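Local coordinates for D-3-phosphoglycerate dehydrogenase (PDB 2EKL), which binds NAD and probably catalyses the NAD-dependent oxidation of 3-phosphoglycerate, the entry step of serine biosynthesis, at residues L108-G111 against L112-A115; V148-R152 against I153-V157. All blocks are in the same frame, centred on the assembly; numbering follows the deposited sequence.

Contact 1: residues L108-G111 against L112-A115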
# COMPACT_ATOMS: atom_id res chain seq x y z
N LEU A 108 2.57 -6.70 -2.00
CA LEU A 108 1.69 -6.84 -0.84
C LEU A 108 2.41 -6.34 0.40
O LEU A 108 1.79 -5.76 1.29
CB LEU A 108 1.27 -8.30 -0.64
CG LEU A 108 0.27 -8.51 0.51
CD1 LEU A 108 -1.05 -7.81 0.18
CD2 LEU A 108 0.03 -10.01 0.72
N THR A 109 3.72 -6.56 0.47
CA THR A 109 4.50 -6.11 1.63
C THR A 109 4.42 -4.60 1.77
O THR A 109 4.15 -4.08 2.86
CB THR A 109 5.99 -6.51 1.49
OG1 THR A 109 6.10 -7.94 1.40
CG2 THR A 109 6.79 -6.03 2.71
N ILE A 110 4.65 -3.88 0.67
CA ILE A 110 4.59 -2.42 0.67
C ILE A 110 3.17 -1.98 1.02
O ILE A 110 2.96 -1.01 1.76
CB ILE A 110 4.98 -1.84 -0.71
CG1 ILE A 110 6.45 -2.18 -1.02
CG2 ILE A 110 4.75 -0.33 -0.74
CD1 ILE A 110 7.45 -1.63 -0.00
N GLY A 111 2.18 -2.68 0.47
CA GLY A 111 0.80 -2.34 0.75
C GLY A 111 0.47 -2.49 2.23
O GLY A 111 -0.19 -1.64 2.81
N LEU A 112 0.93 -3.59 2.83
CA LEU A 112 0.69 -3.84 4.25
C LEU A 112 1.38 -2.79 5.12
O LEU A 112 0.81 -2.29 6.09
CB LEU A 112 1.18 -5.24 4.64
CG LEU A 112 0.28 -6.41 4.21
CD1 LEU A 112 0.98 -7.74 4.47
CD2 LEU A 112 -1.04 -6.33 4.98
N MET A 113 2.61 -2.43 4.75
CA MET A 113 3.36 -1.43 5.51
C MET A 113 2.60 -0.10 5.55
O MET A 113 2.45 0.51 6.62
CB MET A 113 4.74 -1.22 4.88
CG MET A 113 5.55 -0.10 5.54
SD MET A 113 7.19 0.10 4.81
CE MET A 113 6.77 0.81 3.21
N ILE A 114 2.11 0.34 4.40
CA ILE A 114 1.38 1.60 4.33
C ILE A 114 0.03 1.49 5.02
O ILE A 114 -0.39 2.40 5.73
CB ILE A 114 1.19 2.04 2.87
CG1 ILE A 114 2.57 2.28 2.23
CG2 ILE A 114 0.37 3.33 2.81
CD1 ILE A 114 2.52 2.47 0.71
N ALA A 115 -0.66 0.37 4.82
CA ALA A 115 -1.97 0.18 5.45
C ALA A 115 -1.84 0.23 6.97
O ALA A 115 -2.68 0.80 7.66
CB ALA A 115 -2.59 -1.14 5.01
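Ile110 lays its CG2 branch against CD1 of Ile114, one turn further along helix 102-118, at 3.9 Å, while its other branch ends beside Met113, with CD1 4.1 Å from the methyl CE. Ile110 and Met113 run alongside each other in the same direction; the methionine is extended up to SD and then bends (chi3 71°), which turns CE back to the isoleucine. On another side of the helix Leu108 and Leu112 cross at a slant, CG of Leu108 standing 4.1 Å from CD1 of Leu112. The backbone beneath is regular alpha helix: four successive i to i+4 bonds, among them Leu112 N to Leu108 O at 2.8 Å and Ala115 N to Gly111 O at 2.9 Å. Gly111 adds no side chain, and CB of Ala115 sits 3.3 Å from O of Gly111. Thr109 turns its hydroxyl elsewhere, bonding to Ala105 O and to Thr231 OG1 near the NAD site. The helix is buried on several sides: Thr109 and Met113 meet strands 199-202 and 226-230 of the nucleotide-binding sheet, whereas Ile110 and Ile114 also pack on the second subunit, Ile110 on Ile114 of that subunit. Side chains thus meet within this helix through carbon alone, the carbonyls of 108-111 being taken up by the amides of 112-115, which suits a helix buried between the sheet and a subunit interface.

Contact 2: residues V148-R152 against I153-V157. With NAD (nicotinamide-adenine-dinucleotide), chain B.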
# COMPACT_ATOMS: atom_id res chain seq x y z
N VAL A 148 14.79 -7.74 7.26
CA VAL A 148 15.35 -8.96 7.85
C VAL A 148 15.10 -10.09 6.85
O VAL A 148 13.97 -10.55 6.69
CB VAL A 148 14.68 -9.31 9.19
CG1 VAL A 148 15.34 -10.53 9.80
CG2 VAL A 148 14.77 -8.12 10.13
N GLY A 149 16.16 -10.54 6.19
CA GLY A 149 16.04 -11.56 5.17
C GLY A 149 16.14 -10.78 3.87
O GLY A 149 15.15 -10.22 3.39
N PHE A 150 17.34 -10.72 3.31
CA PHE A 150 17.59 -9.94 2.10
C PHE A 150 17.71 -10.80 0.85
O PHE A 150 18.74 -10.78 0.17
CB PHE A 150 18.87 -9.11 2.31
CG PHE A 150 18.96 -7.89 1.45
CD1 PHE A 150 18.05 -6.84 1.61
CD2 PHE A 150 19.98 -7.76 0.51
CE1 PHE A 150 18.16 -5.68 0.84
CE2 PHE A 150 20.09 -6.61 -0.26
CZ PHE A 150 19.18 -5.57 -0.10
N GLY A 151 16.66 -11.55 0.54
CA GLY A 151 16.67 -12.41 -0.63
C GLY A 151 15.93 -11.79 -1.79
O GLY A 151 15.96 -10.58 -1.98
N ARG A 152 15.24 -12.62 -2.58
CA ARG A 152 14.50 -12.14 -3.73
C ARG A 152 13.53 -11.02 -3.36
O ARG A 152 13.55 -9.93 -3.95
CB ARG A 152 13.68 -13.27 -4.36
CG ARG A 152 14.46 -14.51 -4.78
CD ARG A 152 13.59 -15.39 -5.66
NE ARG A 152 14.19 -16.68 -5.96
CZ ARG A 152 14.16 -17.73 -5.14
NH1 ARG A 152 13.54 -17.65 -3.97
NH2 ARG A 152 14.73 -18.87 -5.51
N ILE A 153 12.66 -11.30 -2.40
CA ILE A 153 11.66 -10.34 -1.96
C ILE A 153 12.24 -9.21 -1.12
O ILE A 153 11.95 -8.04 -1.37
CB ILE A 153 10.54 -11.05 -1.17
CG1 ILE A 153 9.82 -12.04 -2.10
CG2 ILE A 153 9.54 -10.04 -0.61
CD1 ILE A 153 8.88 -12.97 -1.38
N GLY A 154 13.06 -9.55 -0.13
CA GLY A 154 13.65 -8.54 0.72
C GLY A 154 14.41 -7.47 -0.06
O GLY A 154 14.31 -6.28 0.25
N THR A 155 15.16 -7.88 -1.07
CA THR A 155 15.92 -6.92 -1.86
C THR A 155 15.01 -5.92 -2.56
O THR A 155 15.28 -4.72 -2.53
CB THR A 155 16.79 -7.64 -2.92
OG1 THR A 155 17.75 -8.47 -2.26
CG2 THR A 155 17.53 -6.61 -3.78
N LYS A 156 13.94 -6.40 -3.18
CA LYS A 156 13.04 -5.50 -3.89
C LYS A 156 12.25 -4.58 -2.96
O LYS A 156 11.98 -3.43 -3.32
CB LYS A 156 12.09 -6.31 -4.79
CG LYS A 156 12.81 -6.91 -5.99
CD LYS A 156 11.87 -7.62 -6.94
CE LYS A 156 12.60 -8.06 -8.20
NZ LYS A 156 11.70 -8.74 -9.18
N VAL A 157 11.89 -5.06 -1.78
CA VAL A 157 11.18 -4.23 -0.82
C VAL A 157 12.12 -3.08 -0.45
O VAL A 157 11.70 -1.94 -0.28
CB VAL A 157 10.78 -5.04 0.44
CG1 VAL A 157 10.31 -4.11 1.55
CG2 VAL A 157 9.66 -6.03 0.09
PA NAD B . 14.90 -16.14 -0.51
O1A NAD B . 15.25 -15.47 -1.77
O2A NAD B . 15.42 -17.55 -0.32
O5B NAD B . 15.41 -15.18 0.67
C5B NAD B . 15.25 -15.59 2.02
C4B NAD B . 16.49 -14.83 2.81
O4B NAD B . 16.26 -14.81 4.23
C3B NAD B . 17.86 -15.47 2.42
O3B NAD B . 18.79 -14.49 1.95
C2B NAD B . 18.24 -16.21 3.71
O2B NAD B . 19.60 -16.47 3.94
C1B NAD B . 17.55 -15.33 4.68
N9A NAD B . 17.43 -15.91 6.05
C8A NAD B . 17.10 -17.19 6.47
N7A NAD B . 17.12 -17.25 7.82
C5A NAD B . 17.46 -16.02 8.29
C6A NAD B . 17.66 -15.44 9.60
N6A NAD B . 17.50 -16.16 10.70
N1A NAD B . 18.03 -14.06 9.72
C2A NAD B . 18.22 -13.23 8.57
N3A NAD B . 18.03 -13.79 7.28
C4A NAD B . 17.66 -15.16 7.16
O3 NAD B . 13.30 -16.23 -0.36
PN NAD B . 12.15 -15.24 -0.90
O1N NAD B . 12.64 -13.85 -0.89
O2N NAD B . 11.78 -15.79 -2.24
O5D NAD B . 11.04 -15.59 0.16
C5D NAD B . 11.10 -14.99 1.44
C4D NAD B . 9.97 -15.48 2.32
O4D NAD B . 8.70 -15.10 1.82
C3D NAD B . 9.86 -17.02 2.53
O3D NAD B . 9.57 -17.34 3.90
C2D NAD B . 8.81 -17.42 1.56
O2D NAD B . 8.33 -18.74 1.79
C1D NAD B . 7.88 -16.26 1.77
N1N NAD B . 6.84 -16.00 0.73
C2N NAD B . 5.51 -15.72 1.18
C3N NAD B . 4.50 -15.47 0.21
C7N NAD B . 3.12 -15.17 0.66
O7N NAD B . 2.11 -15.62 -0.10
N7N NAD B . 2.82 -14.48 1.76
C4N NAD B . 4.87 -15.52 -1.23
C5N NAD B . 6.23 -15.81 -1.67
C6N NAD B . 7.22 -16.05 -0.66
O HOH W 1 13.82 -12.17 0.92
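After strand 144-148 the backbone turns through Gly149, Phe150 and Gly151 into helix 152-163, with Gly151 at the N-cap. This is the strand-turn-helix of a Rossmann fold, and Gly149, Gly151 and Gly154 fit its GxGxxG pattern. A side chain on Gly151 would run into NAD O5B, and one on Gly154 would collide with Gly149 O, to which Gly154 CA instead makes a C-H...O contact. Thr155 lies over one face of the Phe150 ring, its CA 4.0 Å from the centroid in a CH-pi contact and its OG1 above the plane towards the rim. With OG1 beside its own backbone N (chi1 -62°), Thr155 grips Gly151 O twice, through N at 3.0 Å and OG1 at 2.8 Å, from opposite faces of the carbonyl plane. Were Phe150 an alanine, Thr155 CA would probably lose the ring face it rests on and a gap would open towards Ile176 and Ile183. At the helix start, the amides of Arg152 and Ile153 bond one phosphate each, Arg152 N to O1A on one and Ile153 N to O1N on the other. The arginine chain, extended from CG to NE, brings NH1 to O2N in the guanidinium plane at 3.1 Å. Lys156 carries its amine to a salt bridge with Asp103. One water accepts from Gly151 N and Gly154 N, both at 2.9 Å, and donates to NAD O1N at 2.7 Å.

Contact 1 precedes contact 2 along the chain, and their centres lie about 14 Å apart. They meet through Val157: its CG2 is 3.9 Å from CG2 of Thr109, and its CG1 is 4.1 Å from CD1 of Ile110, so helix 102-118 packs on helix 152-163 just beyond the phosphate-binding turn. Contact 2 holds the dinucleotide directly, through amides and an arginine; contact 1 stands behind the site, the side chain of Leu108 coming, at nearest atoms, within about 5 Å of NAD and about 3 Å of the side chain of Asp257. Residues 108-115 also reach the second subunit, which does not touch 148-157, so helix 102-118 lies between coenzyme site and dimer partner.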